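Local coordinates for protein 5'-Methylthioadenosine Nucleosidase (PDB 2H8G) that is a nucleosidase-type member of the phosphorylase superfamily and holds adenine in a pocket of its mixed alpha/beta fold, at residues A[120-125]-A[226-231]; A[172-177]-A[192-197]. All coordinates share one frame; numbering follows the deposited sequence.

Interaction 1 (A[120-125]-A[226-231]); sequences FKVKGA and LVDGDK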
# COMPACT_ATOMS: atom_id res chain seq x y z
N PHE A 120 -10.85 -3.45 21.33
CA PHE A 120 -12.23 -3.26 21.74
C PHE A 120 -12.48 -3.96 23.06
O PHE A 120 -12.33 -5.18 23.17
CB PHE A 120 -13.19 -3.77 20.65
CG PHE A 120 -13.24 -2.88 19.45
CD1 PHE A 120 -12.32 -3.03 18.42
CD2 PHE A 120 -14.17 -1.85 19.38
CE1 PHE A 120 -12.32 -2.16 17.33
CE2 PHE A 120 -14.18 -0.97 18.30
CZ PHE A 120 -13.25 -1.12 17.27
N LYS A 121 -12.85 -3.17 24.05
CA LYS A 121 -13.13 -3.67 25.39
C LYS A 121 -14.26 -4.70 25.34
O LYS A 121 -14.21 -5.71 26.05
CB LYS A 121 -13.52 -2.50 26.30
CG LYS A 121 -13.78 -2.88 27.75
CD LYS A 121 -14.09 -1.64 28.59
CE LYS A 121 -15.33 -0.90 28.09
NZ LYS A 121 -15.68 0.27 28.94
N VAL A 122 -15.25 -4.46 24.49
CA VAL A 122 -16.37 -5.39 24.37
C VAL A 122 -15.96 -6.74 23.79
O VAL A 122 -16.66 -7.73 23.96
CB VAL A 122 -17.51 -4.79 23.50
CG1 VAL A 122 -17.99 -3.48 24.11
CG2 VAL A 122 -17.03 -4.59 22.08
N LYS A 123 -14.81 -6.77 23.11
CA LYS A 123 -14.32 -8.01 22.51
C LYS A 123 -13.31 -8.71 23.42
O LYS A 123 -12.71 -9.72 23.03
CB LYS A 123 -13.67 -7.72 21.15
CG LYS A 123 -14.65 -7.26 20.09
CD LYS A 123 -15.73 -8.30 19.86
CE LYS A 123 -16.74 -7.84 18.83
NZ LYS A 123 -16.11 -7.64 17.50
N GLY A 124 -13.12 -8.16 24.61
CA GLY A 124 -12.21 -8.75 25.57
C GLY A 124 -10.81 -8.18 25.61
O GLY A 124 -9.95 -8.73 26.30
N ALA A 125 -10.56 -7.09 24.90
CA ALA A 125 -9.23 -6.50 24.90
C ALA A 125 -9.03 -5.55 26.08
O ALA A 125 -9.95 -4.85 26.49
CB ALA A 125 -8.99 -5.75 23.59
N LEU A 226 -8.22 1.75 24.01
CA LEU A 226 -9.50 1.08 23.83
C LEU A 226 -10.40 1.96 22.97
O LEU A 226 -10.83 3.04 23.38
CB LEU A 226 -10.15 0.80 25.19
CG LEU A 226 -9.31 -0.09 26.12
CD1 LEU A 226 -10.04 -0.27 27.45
CD2 LEU A 226 -9.05 -1.43 25.46
N VAL A 227 -10.67 1.49 21.75
CA VAL A 227 -11.48 2.24 20.80
C VAL A 227 -12.88 2.52 21.32
O VAL A 227 -13.48 3.55 20.99
CB VAL A 227 -11.56 1.50 19.45
CG1 VAL A 227 -12.35 2.32 18.45
CG2 VAL A 227 -10.15 1.25 18.93
N ASP A 228 -13.41 1.62 22.14
CA ASP A 228 -14.73 1.80 22.72
C ASP A 228 -14.63 2.21 24.18
O ASP A 228 -15.55 2.00 24.97
CB ASP A 228 -15.57 0.52 22.56
CG ASP A 228 -14.87 -0.72 23.10
OD1 ASP A 228 -13.69 -0.63 23.49
OD2 ASP A 228 -15.52 -1.79 23.13
N GLY A 229 -13.50 2.83 24.52
CA GLY A 229 -13.27 3.30 25.88
C GLY A 229 -13.77 4.72 26.06
O GLY A 229 -14.66 5.16 25.33
N ASP A 230 -13.20 5.45 27.01
CA ASP A 230 -13.63 6.83 27.27
C ASP A 230 -12.57 7.90 27.04
O ASP A 230 -12.83 9.09 27.21
CB ASP A 230 -14.17 6.93 28.70
CG ASP A 230 -13.06 6.92 29.74
OD1 ASP A 230 -12.19 6.02 29.68
OD2 ASP A 230 -13.06 7.81 30.62
N LYS A 231 -11.36 7.49 26.65
CA LYS A 231 -10.29 8.45 26.41
C LYS A 231 -10.10 8.67 24.91
O LYS A 231 -10.42 7.80 24.10
CB LYS A 231 -8.98 7.95 27.02
CG LYS A 231 -9.04 7.72 28.52
CD LYS A 231 -7.72 7.17 29.04
CE LYS A 231 -7.77 6.97 30.55
NZ LYS A 231 -8.03 8.26 31.27
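Phe120 meets Val227 with one face of its ring: Val227 CB stands 4.0 Å from the ring centroid and 23° off the normal, a CH-pi contact displaced toward the rim. Beside it Val227 CG1, anti to the backbone N, lies 3.7 Å from Phe120 CZ. The same ring also lies near the carboxylate of Asp228, the two planes being steeply inclined to each other, and Phe120 O is shared within its own segment by Lys123 N and Ala125 N, which arrive from opposite faces of the carbonyl plane.

Lys121 and Val122, which open a short 3-10 turn, offer successive amides to that one carboxylate. Lys121 N donates to Asp228 OD1 at 2.7 Å, with an angle of 160° at the hydrogen, and Val122 N donates to Asp228 OD2 at 3.0 Å and 165°. Both oxygens accept through their syn lone pairs, so the carboxylate is gripped as a fork and its rotation is fixed. The isopropyl group of Val122 crowds the second oxygen, with Val122 CG1 3.1 Å from Asp228 OD2. Two N-H dipoles aimed at the acid would be expected to favour its charged form.

Further on, Ala125 presents its carbonyl, and Leu226 CD2 rests 3.7 Å from Ala125 O. Leu226 to Gly229 form a type I beta turn, closed by Gly229 N bonding to Leu226 O. The arrangement joins the loops that follow the parallel, paired strands 110-119 and 217-226, at the rim of the adenine pocket, where Val227 touches the bound adenine.

Interaction 2 (A[172-177]-A[192-197]); sequences IGRLST and IANDAT
Arg174 reaches over the end of helix 185-193 and bonds to Asn194 O through NH1, at 2.8 Å. The chain leaves the strand extended, with CG anti to the backbone N, then bends at chi3 (-67°), which brings NH1 to the carbonyl. The bond is angled, 136° at the hydrogen, and the oxygen sits at the guanidinium edge, tilted out of its plane. NE of the same group forms a salt bridge with Asp135.

Asn194 turns its amide back over its own backbone (chi1 66°): OD1 accepts a weak bond from Ala196 N, while ND2 points to Ser176 OG at 3.2 Å, a bond less certain because the position of that oxygen is in doubt. Asp195, at positive phi, ends the helix in a Schellman motif, and the chain passes into strand 198-200, completing the beta-alpha-beta unit that starts with strand 171-177. Thr197 N then donates to Arg174 O at 2.9 Å.

Ala196 CB packs 3.6 Å from Ser176 CB. One water accepts from the backbone N of Arg174 and donates to Asp195 O, and it also bonds to Thr197 OG1; a second water links Thr197 OG1 to Ile172 O.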
# COMPACT_ATOMS: atom_id res chain seq x y z
N ILE A 172 -6.31 -14.17 21.52
CA ILE A 172 -6.36 -14.16 20.07
C ILE A 172 -7.61 -13.42 19.60
O ILE A 172 -8.58 -13.28 20.34
CB ILE A 172 -6.36 -15.61 19.51
CG1 ILE A 172 -6.17 -15.58 17.99
CG2 ILE A 172 -7.66 -16.31 19.87
CD1 ILE A 172 -5.85 -16.93 17.36
N GLY A 173 -7.56 -12.93 18.37
CA GLY A 173 -8.69 -12.21 17.83
C GLY A 173 -8.41 -11.77 16.41
O GLY A 173 -7.29 -11.92 15.92
N ARG A 174 -9.43 -11.25 15.75
CA ARG A 174 -9.30 -10.77 14.38
C ARG A 174 -8.81 -9.33 14.41
O ARG A 174 -9.17 -8.56 15.30
CB ARG A 174 -10.65 -10.85 13.66
CG ARG A 174 -10.71 -10.07 12.35
CD ARG A 174 -12.01 -10.32 11.60
NE ARG A 174 -12.09 -11.70 11.13
CZ ARG A 174 -13.12 -12.20 10.46
NH1 ARG A 174 -14.17 -11.43 10.18
NH2 ARG A 174 -13.10 -13.46 10.05
N LEU A 175 -7.97 -8.99 13.43
CA LEU A 175 -7.40 -7.66 13.29
C LEU A 175 -8.02 -6.96 12.08
O LEU A 175 -8.17 -7.56 11.02
CB LEU A 175 -5.89 -7.77 13.08
CG LEU A 175 -5.13 -6.48 12.73
CD1 LEU A 175 -5.26 -5.48 13.86
CD2 LEU A 175 -3.66 -6.80 12.47
N SER A 176 -8.38 -5.69 12.24
CA SER A 176 -8.95 -4.91 11.14
C SER A 176 -8.02 -3.72 10.90
O SER A 176 -7.73 -2.94 11.82
CB SER A 176 -10.36 -4.44 11.50
OG SER A 176 -10.99 -3.89 10.36
N THR A 177 -7.55 -3.62 9.66
CA THR A 177 -6.60 -2.60 9.23
C THR A 177 -7.20 -1.48 8.40
O THR A 177 -8.08 -1.70 7.57
CB THR A 177 -5.50 -3.27 8.37
OG1 THR A 177 -4.81 -4.24 9.17
CG2 THR A 177 -4.52 -2.24 7.82
N ILE A 192 -17.37 -3.23 13.41
CA ILE A 192 -18.31 -3.93 14.27
C ILE A 192 -18.87 -5.13 13.52
O ILE A 192 -19.08 -6.20 14.09
CB ILE A 192 -19.48 -3.02 14.70
CG1 ILE A 192 -18.95 -1.84 15.52
CG2 ILE A 192 -20.49 -3.82 15.50
CD1 ILE A 192 -20.03 -0.89 16.02
N ALA A 193 -19.10 -4.95 12.22
CA ALA A 193 -19.64 -6.00 11.37
C ALA A 193 -18.64 -7.13 11.09
O ALA A 193 -19.05 -8.28 10.93
CB ALA A 193 -20.13 -5.41 10.05
N ASN A 194 -17.35 -6.81 11.02
CA ASN A 194 -16.36 -7.85 10.76
C ASN A 194 -15.89 -8.54 12.04
O ASN A 194 -15.03 -9.42 12.00
CB ASN A 194 -15.16 -7.31 9.95
CG ASN A 194 -14.32 -6.28 10.71
OD1 ASN A 194 -14.13 -6.38 11.92
ND2 ASN A 194 -13.78 -5.31 9.98
N ASP A 195 -16.48 -8.14 13.16
CA ASP A 195 -16.19 -8.73 14.47
C ASP A 195 -14.71 -8.70 14.88
O ASP A 195 -14.21 -9.64 15.50
CB ASP A 195 -16.70 -10.18 14.48
CG ASP A 195 -16.85 -10.73 15.88
OD1 ASP A 195 -17.49 -10.05 16.72
OD2 ASP A 195 -16.35 -11.84 16.15
N ALA A 196 -14.03 -7.62 14.54
CA ALA A 196 -12.62 -7.48 14.89
C ALA A 196 -12.46 -7.15 16.37
O ALA A 196 -13.33 -6.51 16.97
CB ALA A 196 -11.98 -6.38 14.06
N THR A 197 -11.36 -7.61 16.96
CA THR A 197 -11.06 -7.32 18.35
C THR A 197 -10.00 -6.23 18.38
O THR A 197 -9.94 -5.45 19.33
CB THR A 197 -10.48 -8.55 19.08
OG1 THR A 197 -11.49 -9.57 19.17
CG2 THR A 197 -10.01 -8.19 20.48
O HOH W 1 -11.04 -11.69 20.93
O HOH W 2 -12.10 -10.95 16.93

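How the interactions relate
Interactions 1 and 2 lie with their centres about 12 Å apart and meet through the segments 120-125 and 192-197. Lys123 of the first contact extends to Asp195 of the second, forming a salt bridge of 2.9 Å between NZ and OD1. The backbones also come together, Phe120 N lying 3.0 Å from Thr197 O in a probable hydrogen bond, and Lys123 CB packs 3.5 Å from Thr197 OG1. In sequence, interaction 2 falls entirely between the two halves of interaction 1. Adenine lies nearer interaction 1: the side chain of Val227 is about 4 Å from it, against about 8 Å for that of Leu175 in interaction 2.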